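Local coordinates for protein phosphatase Slingshot homolog 2 (Homo sapiens, PDB 2NT2) that dephosphorylates phosphotyrosine, phosphoserine and phosphothreonine in proteins, activating cofilin and thereby regulating actin filament dynamics, at residues Val11-Glu16 with Ser97-Tyr102; Glu23-Arg28 with Gly46-His51. The protein carries 1 engineered substitution. One frame throughout, in Å; residues are numbered along the deposited sequence.

Interaction 1: residues Val11-Glu16 with Ser97-Tyr102; sequences VFLGSE and STVIAY
The phenol oxygen of Tyr102, OH, is hydrogen-bonded to NE2 of His10, the residue just before Val11, while the ring that carries it packs against Val11 itself. This is the core of a dual-specificity phosphatase catalytic domain: helix 94-107, the helix that follows strand 83-87 and the active-site loop, packs across strand 11-14 of the central mixed sheet. The two short axes approach to 9.6 Å and run nearly antiparallel, at 155°, much as a strand and its covering helix do in an alpha/beta layer.

Across this interface everything is hydrocarbon. Val11 and Leu13, two residues apart on the strand, point toward the helix; Phe12 between them goes to the other face. From the helix come Val99 and, one turn later, Tyr102. Val11 divides its two methyls between them: CG2 meets CE2 of Tyr102 at 4.2 Å, approaching the ring obliquely, and CG1 sits 4.3 Å from CG2 of Val99. That methyl of Val99 is therefore the shared point of the contact, because it also receives the tip of Leu13. It is the branch anti to its own carbonyl carbon, with chi1 166° laying CG1 beside that carbon instead.

Val86 of strand 83-87 packs on both Val11 and Val99, and Ile74 of helix 67-79 on Val11 and Tyr102; Leu13 also touches Arg122 and Thr125. Leu13 lies close to the catalytic centre, its side chain about 6 Å from that of Ser88, an engineered residue at the phosphocysteine position. The tightest approach is made by a single Leu13 branch, CD1, which reaches CG2 of Val99 at 3.5 Å.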
ATOM      1  N   VAL A  11       8.675   1.411   3.292  1.00 16.68           N
ATOM      2  CA  VAL A  11       7.310   0.943   3.024  1.00 17.09           C
ATOM      3  C   VAL A  11       6.955  -0.282   3.855  1.00 15.97           C
ATOM      4  O   VAL A  11       7.655  -1.296   3.814  1.00 25.46           O
ATOM      5  CB  VAL A  11       7.079   0.591   1.542  1.00 21.12           C
ATOM      6  CG1 VAL A  11       5.669   0.053   1.316  1.00  8.10           C
ATOM      7  CG2 VAL A  11       7.337   1.791   0.645  1.00  4.03           C
ATOM      8  N   PHE A  12       5.841  -0.196   4.577  1.00 16.07           N
ATOM      9  CA  PHE A  12       5.292  -1.361   5.266  1.00 15.17           C
ATOM     10  C   PHE A  12       3.916  -1.699   4.696  1.00 19.40           C
ATOM     11  O   PHE A  12       3.172  -0.789   4.330  1.00 12.82           O
ATOM     12  CB  PHE A  12       5.186  -1.130   6.775  1.00 17.54           C
ATOM     13  CG  PHE A  12       6.498  -1.348   7.518  1.00 26.98           C
ATOM     14  CD1 PHE A  12       7.414  -0.319   7.648  1.00 33.72           C
ATOM     15  CD2 PHE A  12       6.794  -2.583   8.071  1.00 22.12           C
ATOM     16  CE1 PHE A  12       8.609  -0.515   8.317  1.00 34.76           C
ATOM     17  CE2 PHE A  12       7.986  -2.791   8.737  1.00 27.00           C
ATOM     18  CZ  PHE A  12       8.898  -1.757   8.861  1.00 31.31           C
ATOM     19  N   LEU A  13       3.611  -2.984   4.664  1.00 15.92           N
ATOM     20  CA  LEU A  13       2.301  -3.483   4.250  1.00 19.41           C
ATOM     21  C   LEU A  13       1.600  -4.171   5.416  1.00 18.20           C
ATOM     22  O   LEU A  13       2.167  -5.089   6.024  1.00 17.70           O
ATOM     23  CB  LEU A  13       2.486  -4.436   3.065  1.00 11.28           C
ATOM     24  CG  LEU A  13       1.205  -5.022   2.466  1.00 16.45           C
ATOM     25  CD1 LEU A  13       0.344  -3.901   1.908  1.00  5.89           C
ATOM     26  CD2 LEU A  13       1.531  -6.059   1.399  1.00 12.94           C
ATOM     27  N   GLY A  14       0.381  -3.760   5.772  1.00 15.71           N
ATOM     28  CA  GLY A  14      -0.244  -4.305   6.971  1.00 18.74           C
ATOM     29  C   GLY A  14      -1.749  -4.215   7.027  1.00 18.15           C
ATOM     30  O   GLY A  14      -2.439  -3.962   6.042  1.00 16.18           O
ATOM     31  N   SER A  15      -2.302  -4.424   8.224  1.00 19.63           N
ATOM     32  CA  SER A  15      -3.739  -4.441   8.445  1.00 16.06           C
ATOM     33  C   SER A  15      -4.194  -3.286   9.328  1.00 10.45           C
ATOM     34  O   SER A  15      -3.393  -2.470   9.785  1.00 13.44           O
ATOM     35  CB  SER A  15      -4.163  -5.771   9.086  1.00 16.80           C
ATOM     36  OG  SER A  15      -3.537  -5.940  10.352  1.00 12.94           O
ATOM     37  N   GLU A  16      -5.506  -3.243   9.583  1.00 10.95           N
ATOM     38  CA  GLU A  16      -6.057  -2.221  10.465  1.00 14.06           C
ATOM     39  C   GLU A  16      -5.555  -2.401  11.891  1.00 18.23           C
ATOM     40  O   GLU A  16      -5.386  -1.425  12.622  1.00 19.57           O
ATOM     41  CB  GLU A  16      -7.587  -2.236  10.443  1.00 11.56           C
ATOM     42  CG  GLU A  16      -8.218  -3.534  10.918  1.00 13.73           C
ATOM     43  CD  GLU A  16      -9.645  -3.328  11.391  1.00 20.19           C
ATOM     44  OE1 GLU A  16     -10.523  -4.133  11.025  1.00 23.60           O
ATOM     45  OE2 GLU A  16      -9.890  -2.351  12.129  1.00 21.42           O
ATOM     46  N   SER A  97      -2.161  -4.705  -3.381  1.00 11.23           N
ATOM     47  CA  SER A  97      -2.194  -4.259  -4.760  1.00 14.50           C
ATOM     48  C   SER A  97      -1.502  -2.910  -4.923  1.00  9.79           C
ATOM     49  O   SER A  97      -0.685  -2.723  -5.823  1.00  9.10           O
ATOM     50  CB  SER A  97      -3.641  -4.138  -5.254  1.00 19.30           C
ATOM     51  OG  SER A  97      -4.420  -5.234  -4.816  1.00 38.28           O
ATOM     52  N   THR A  98      -1.847  -1.976  -4.043  1.00 13.69           N
ATOM     53  CA  THR A  98      -1.246  -0.647  -4.069  1.00 17.34           C
ATOM     54  C   THR A  98       0.271  -0.728  -3.956  1.00 15.04           C
ATOM     55  O   THR A  98       1.002  -0.092  -4.710  1.00  9.81           O
ATOM     56  CB  THR A  98      -1.784   0.230  -2.921  1.00 20.63           C
ATOM     57  OG1 THR A  98      -3.191   0.417  -3.092  1.00 16.17           O
ATOM     58  CG2 THR A  98      -1.142   1.608  -2.968  1.00 14.85           C
ATOM     59  N   VAL A  99       0.733  -1.547  -3.014  1.00 21.26           N
ATOM     60  CA  VAL A  99       2.172  -1.720  -2.819  1.00 21.96           C
ATOM     61  C   VAL A  99       2.822  -2.320  -4.058  1.00 17.94           C
ATOM     62  O   VAL A  99       3.909  -1.917  -4.473  1.00 15.10           O
ATOM     63  CB  VAL A  99       2.481  -2.601  -1.597  1.00 16.24           C
ATOM     64  CG1 VAL A  99       3.936  -3.035  -1.627  1.00  9.90           C
ATOM     65  CG2 VAL A  99       2.171  -1.870  -0.300  1.00 11.34           C
ATOM     66  N   ILE A 100       2.151  -3.286  -4.690  1.00 16.41           N
ATOM     67  CA  ILE A 100       2.732  -3.904  -5.879  1.00 15.85           C
ATOM     68  C   ILE A 100       2.893  -2.875  -6.997  1.00 13.59           C
ATOM     69  O   ILE A 100       3.921  -2.841  -7.667  1.00 17.93           O
ATOM     70  CB  ILE A 100       1.903  -5.098  -6.379  1.00 20.90           C
ATOM     71  CG1 ILE A 100       1.962  -6.333  -5.486  1.00 19.91           C
ATOM     72  CG2 ILE A 100       2.321  -5.454  -7.801  1.00 15.19           C
ATOM     73  CD1 ILE A 100       0.654  -7.074  -5.320  1.00 14.58           C
ATOM     74  N   ALA A 101       1.872  -2.051  -7.194  1.00 12.01           N
ATOM     75  CA  ALA A 101       1.866  -1.001  -8.195  1.00 12.40           C
ATOM     76  C   ALA A 101       2.977   0.009  -7.948  1.00 16.81           C
ATOM     77  O   ALA A 101       3.641   0.448  -8.883  1.00 14.43           O
ATOM     78  CB  ALA A 101       0.523  -0.282  -8.218  1.00  6.22           C
ATOM     79  N   TYR A 102       3.168   0.408  -6.691  1.00 13.25           N
ATOM     80  CA  TYR A 102       4.221   1.384  -6.407  1.00 14.82           C
ATOM     81  C   TYR A 102       5.591   0.844  -6.825  1.00 15.86           C
ATOM     82  O   TYR A 102       6.385   1.559  -7.431  1.00 17.84           O
ATOM     83  CB  TYR A 102       4.229   1.755  -4.927  1.00 14.30           C
ATOM     84  CG  TYR A 102       5.421   2.597  -4.524  1.00 21.60           C
ATOM     85  CD1 TYR A 102       5.472   3.950  -4.834  1.00 15.62           C
ATOM     86  CD2 TYR A 102       6.492   2.043  -3.837  1.00 25.84           C
ATOM     87  CE1 TYR A 102       6.553   4.729  -4.474  1.00 19.07           C
ATOM     88  CE2 TYR A 102       7.580   2.816  -3.471  1.00 28.88           C
ATOM     89  CZ  TYR A 102       7.606   4.157  -3.791  1.00 23.83           C
ATOM     90  OH  TYR A 102       8.691   4.923  -3.422  1.00 21.80           O
TER

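Interaction 2: residues Glu23-Arg28 with Gly46-His51; sequences EDLQNR and GVFEYH
Leu25 lies against the far end of the Phe48 ring, with its CB 3.9 Å from CZ and 4.2 Å from CE2 of that ring. The approach to the ring is oblique. A second touch comes from CD1 of Leu25, 4.1 Å from CZ of Phe48. Both side chains leave the backbone in the same sense: each has CG anti to its own carbonyl carbon and beside its backbone N, chi1 being -72° in Leu25 and -50° in Phe48. In the phenylalanine this swings the ring out to the helix.

Val47 adds to this from its own segment. Its CG1 rests over one face of the Phe48 ring, 3.3 Å above the plane and offset toward the rim. The same methyl is also the one nearest Gln26, whose NE2 lies 4.4 Å from CG1 of Val47 in a loose contact. Gln26 gets there by stretching out, CG anti to its backbone N, before the amide turns at the end.

On the helix, Arg28 NE donates a hydrogen bond, part of a salt bridge, to Asp24 OD2, one turn earlier, at 2.8 Å; it is noticeably bent, 133° at the hydrogen. The oxygen is met on its syn side, although well out of the carboxylate plane, and lies close to the guanidinium plane.

Leu22 also packs on Val47 and Phe48, while Ile33 of strand 30-35 touches Leu25, Phe48 and Tyr50. Helix 22-27 thus covers one face of the sheet near its 49-52 edge strand, an apolar helix-on-sheet layer of the alpha/beta phosphatase fold.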
ATOM      1  N   GLU A  23       2.530   2.078  19.378  1.00 24.96           N
ATOM      2  CA  GLU A  23       3.888   1.795  19.820  1.00 27.06           C
ATOM      3  C   GLU A  23       4.639   0.998  18.761  1.00 24.15           C
ATOM      4  O   GLU A  23       5.817   1.240  18.510  1.00 21.65           O
ATOM      5  CB  GLU A  23       3.850   1.031  21.136  1.00 37.59           C
ATOM      6  CG  GLU A  23       4.557   1.614  22.327  1.00 53.41           C
ATOM      7  CD  GLU A  23       4.632   3.121  22.391  1.00 62.13           C
ATOM      8  OE1 GLU A  23       5.575   3.696  21.788  1.00 70.60           O
ATOM      9  OE2 GLU A  23       3.767   3.756  23.032  1.00 59.33           O
ATOM     10  N   ASP A  24       3.964   0.033  18.128  1.00 19.13           N
ATOM     11  CA  ASP A  24       4.649  -0.751  17.104  1.00 20.68           C
ATOM     12  C   ASP A  24       5.136   0.153  15.968  1.00 20.89           C
ATOM     13  O   ASP A  24       6.279   0.065  15.532  1.00 24.06           O
ATOM     14  CB  ASP A  24       3.741  -1.838  16.529  1.00 17.34           C
ATOM     15  CG  ASP A  24       4.511  -2.746  15.584  1.00 19.51           C
ATOM     16  OD1 ASP A  24       5.179  -3.682  16.074  1.00 20.52           O
ATOM     17  OD2 ASP A  24       4.465  -2.539  14.353  1.00 36.79           O
ATOM     18  N   LEU A  25       4.242   1.014  15.520  1.00 22.58           N
ATOM     19  CA  LEU A  25       4.442   1.971  14.451  1.00 28.47           C
ATOM     20  C   LEU A  25       5.560   2.957  14.781  1.00 31.05           C
ATOM     21  O   LEU A  25       6.469   3.184  13.980  1.00 20.65           O
ATOM     22  CB  LEU A  25       3.142   2.751  14.192  1.00 22.14           C
ATOM     23  CG  LEU A  25       2.020   1.954  13.521  1.00 20.27           C
ATOM     24  CD1 LEU A  25       0.840   2.841  13.175  1.00 18.18           C
ATOM     25  CD2 LEU A  25       2.555   1.249  12.282  1.00 20.45           C
ATOM     26  N   GLN A  26       5.470   3.537  15.975  1.00 31.93           N
ATOM     27  CA  GLN A  26       6.472   4.502  16.416  1.00 34.16           C
ATOM     28  C   GLN A  26       7.857   3.867  16.431  1.00 26.87           C
ATOM     29  O   GLN A  26       8.823   4.428  15.919  1.00 36.19           O
ATOM     30  CB  GLN A  26       6.105   5.050  17.796  1.00 41.55           C
ATOM     31  CG  GLN A  26       6.734   6.397  18.103  1.00 48.21           C
ATOM     32  CD  GLN A  26       6.031   7.138  19.224  1.00 46.38           C
ATOM     33  OE1 GLN A  26       6.248   6.848  20.400  1.00 47.19           O
ATOM     34  NE2 GLN A  26       5.196   8.106  18.865  1.00 27.43           N
ATOM     35  N   ASN A  27       7.947   2.670  17.003  1.00 24.57           N
ATOM     36  CA  ASN A  27       9.206   1.949  17.120  1.00 33.69           C
ATOM     37  C   ASN A  27       9.803   1.610  15.758  1.00 29.96           C
ATOM     38  O   ASN A  27      11.022   1.600  15.581  1.00 25.41           O
ATOM     39  CB  ASN A  27       9.021   0.667  17.933  1.00 40.47           C
ATOM     40  CG  ASN A  27       8.742   0.946  19.396  1.00 47.05           C
ATOM     41  OD1 ASN A  27       8.827   2.083  19.858  1.00 43.43           O
ATOM     42  ND2 ASN A  27       8.389  -0.102  20.130  1.00 44.74           N
ATOM     43  N   ARG A  28       8.941   1.317  14.788  1.00 24.99           N
ATOM     44  CA  ARG A  28       9.426   0.968  13.458  1.00 20.26           C
ATOM     45  C   ARG A  28       9.813   2.208  12.667  1.00 16.61           C
ATOM     46  O   ARG A  28      10.311   2.096  11.547  1.00 20.93           O
ATOM     47  CB  ARG A  28       8.378   0.158  12.696  1.00 17.63           C
ATOM     48  CG  ARG A  28       8.076  -1.185  13.337  1.00 20.68           C
ATOM     49  CD  ARG A  28       6.937  -1.890  12.615  1.00 23.63           C
ATOM     50  NE  ARG A  28       6.802  -3.284  13.011  1.00 30.37           N
ATOM     51  CZ  ARG A  28       7.570  -4.266  12.558  1.00 35.77           C
ATOM     52  NH1 ARG A  28       8.535  -3.996  11.685  1.00 51.78           N
ATOM     53  NH2 ARG A  28       7.382  -5.513  12.967  1.00 20.53           N
ATOM     54  N   GLY A  46      -2.774  13.510  14.504  1.00 45.32           N
ATOM     55  CA  GLY A  46      -1.972  14.301  15.431  1.00 46.37           C
ATOM     56  C   GLY A  46      -0.676  13.595  15.794  1.00 46.54           C
ATOM     57  O   GLY A  46       0.236  14.186  16.373  1.00 42.22           O
ATOM     58  N   VAL A  47      -0.600  12.313  15.453  1.00 38.54           N
ATOM     59  CA  VAL A  47       0.624  11.535  15.591  1.00 28.94           C
ATOM     60  C   VAL A  47       1.209  11.258  14.211  1.00 27.07           C
ATOM     61  O   VAL A  47       2.414  11.389  13.990  1.00 29.35           O
ATOM     62  CB  VAL A  47       0.381  10.200  16.320  1.00 27.80           C
ATOM     63  CG1 VAL A  47       1.694   9.458  16.531  1.00 20.13           C
ATOM     64  CG2 VAL A  47      -0.323  10.437  17.650  1.00 27.37           C
ATOM     65  N   PHE A  48       0.343  10.860  13.276  1.00 20.02           N
ATOM     66  CA  PHE A  48       0.810  10.517  11.942  1.00 19.63           C
ATOM     67  C   PHE A  48       0.111  11.323  10.854  1.00 22.82           C
ATOM     68  O   PHE A  48      -1.052  11.695  10.994  1.00 26.80           O
ATOM     69  CB  PHE A  48       0.616   9.022  11.675  1.00 16.35           C
ATOM     70  CG  PHE A  48       1.155   8.115  12.766  1.00 15.35           C
ATOM     71  CD1 PHE A  48       0.324   7.660  13.772  1.00 11.76           C
ATOM     72  CD2 PHE A  48       2.482   7.720  12.773  1.00 18.92           C
ATOM     73  CE1 PHE A  48       0.803   6.820  14.763  1.00 12.57           C
ATOM     74  CE2 PHE A  48       2.972   6.885  13.759  1.00 16.98           C
ATOM     75  CZ  PHE A  48       2.129   6.436  14.755  1.00 16.46           C
ATOM     76  N   GLU A  49       0.851  11.572   9.783  1.00 25.55           N
ATOM     77  CA  GLU A  49       0.344  12.146   8.547  1.00 31.64           C
ATOM     78  C   GLU A  49      -0.388  11.078   7.731  1.00 29.14           C
ATOM     79  O   GLU A  49       0.217  10.057   7.393  1.00 22.13           O
ATOM     80  CB  GLU A  49       1.511  12.704   7.740  1.00 39.67           C
ATOM     81  CG  GLU A  49       1.453  14.207   7.531  1.00 48.27           C
ATOM     82  CD  GLU A  49       1.816  14.576   6.102  1.00 52.03           C
ATOM     83  OE1 GLU A  49       1.120  14.134   5.164  1.00 50.94           O
ATOM     84  OE2 GLU A  49       2.808  15.313   5.925  1.00 60.11           O
ATOM     85  N   TYR A  50      -1.653  11.330   7.427  1.00 27.25           N
ATOM     86  CA  TYR A  50      -2.513  10.358   6.773  1.00 22.48           C
ATOM     87  C   TYR A  50      -2.831  10.718   5.325  1.00 23.69           C
ATOM     88  O   TYR A  50      -2.924  11.892   4.974  1.00 23.77           O
ATOM     89  CB  TYR A  50      -3.832  10.194   7.541  1.00 21.71           C
ATOM     90  CG  TYR A  50      -3.681   9.396   8.814  1.00 18.86           C
ATOM     91  CD1 TYR A  50      -3.525  10.045  10.033  1.00 14.77           C
ATOM     92  CD2 TYR A  50      -3.688   8.007   8.798  1.00 10.94           C
ATOM     93  CE1 TYR A  50      -3.384   9.326  11.199  1.00 11.39           C
ATOM     94  CE2 TYR A  50      -3.545   7.288   9.970  1.00 10.65           C
ATOM     95  CZ  TYR A  50      -3.393   7.952  11.167  1.00 12.21           C
ATOM     96  OH  TYR A  50      -3.253   7.250  12.342  1.00 19.41           O
ATOM     97  N   HIS A  51      -3.017   9.678   4.520  1.00 22.09           N
ATOM     98  CA  HIS A  51      -3.607   9.789   3.196  1.00 22.41           C
ATOM     99  C   HIS A  51      -4.630   8.672   2.991  1.00 17.64           C
ATOM    100  O   HIS A  51      -4.342   7.501   3.248  1.00 28.04           O
ATOM    101  CB  HIS A  51      -2.552   9.757   2.092  1.00 24.24           C
ATOM    102  CG  HIS A  51      -3.077  10.245   0.768  1.00 29.63           C
ATOM    103  ND1 HIS A  51      -2.930  11.549   0.355  1.00 33.63           N
ATOM    104  CD2 HIS A  51      -3.744   9.623  -0.228  1.00 30.00           C
ATOM    105  CE1 HIS A  51      -3.481  11.713  -0.835  1.00 30.30           C
ATOM    106  NE2 HIS A  51      -3.986  10.551  -1.212  1.00 30.32           N
TER

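Overall arrangement
Interaction 1 is fully buried near the centre of the domain, whereas interaction 2 is only partly buried, about 15 Å from that centre. Both seat a helix on the same sheet but on opposite faces: helix 94-107 over strand 11-14, helix 22-27 beside the lead-in to the edge strand 49-52. The first is built from branched aliphatic chains plus one tyrosine; the second rests on a leucine and a phenylalanine, with Val47 and a glutamine at its border. Their centres are 16 Å apart, yet they touch, since Phe12, turned away from helix 94-107, brings CE2 to 3.2 Å from NH1 of Arg28. In sequence, interaction 2 is nested inside the loop that interaction 1 closes.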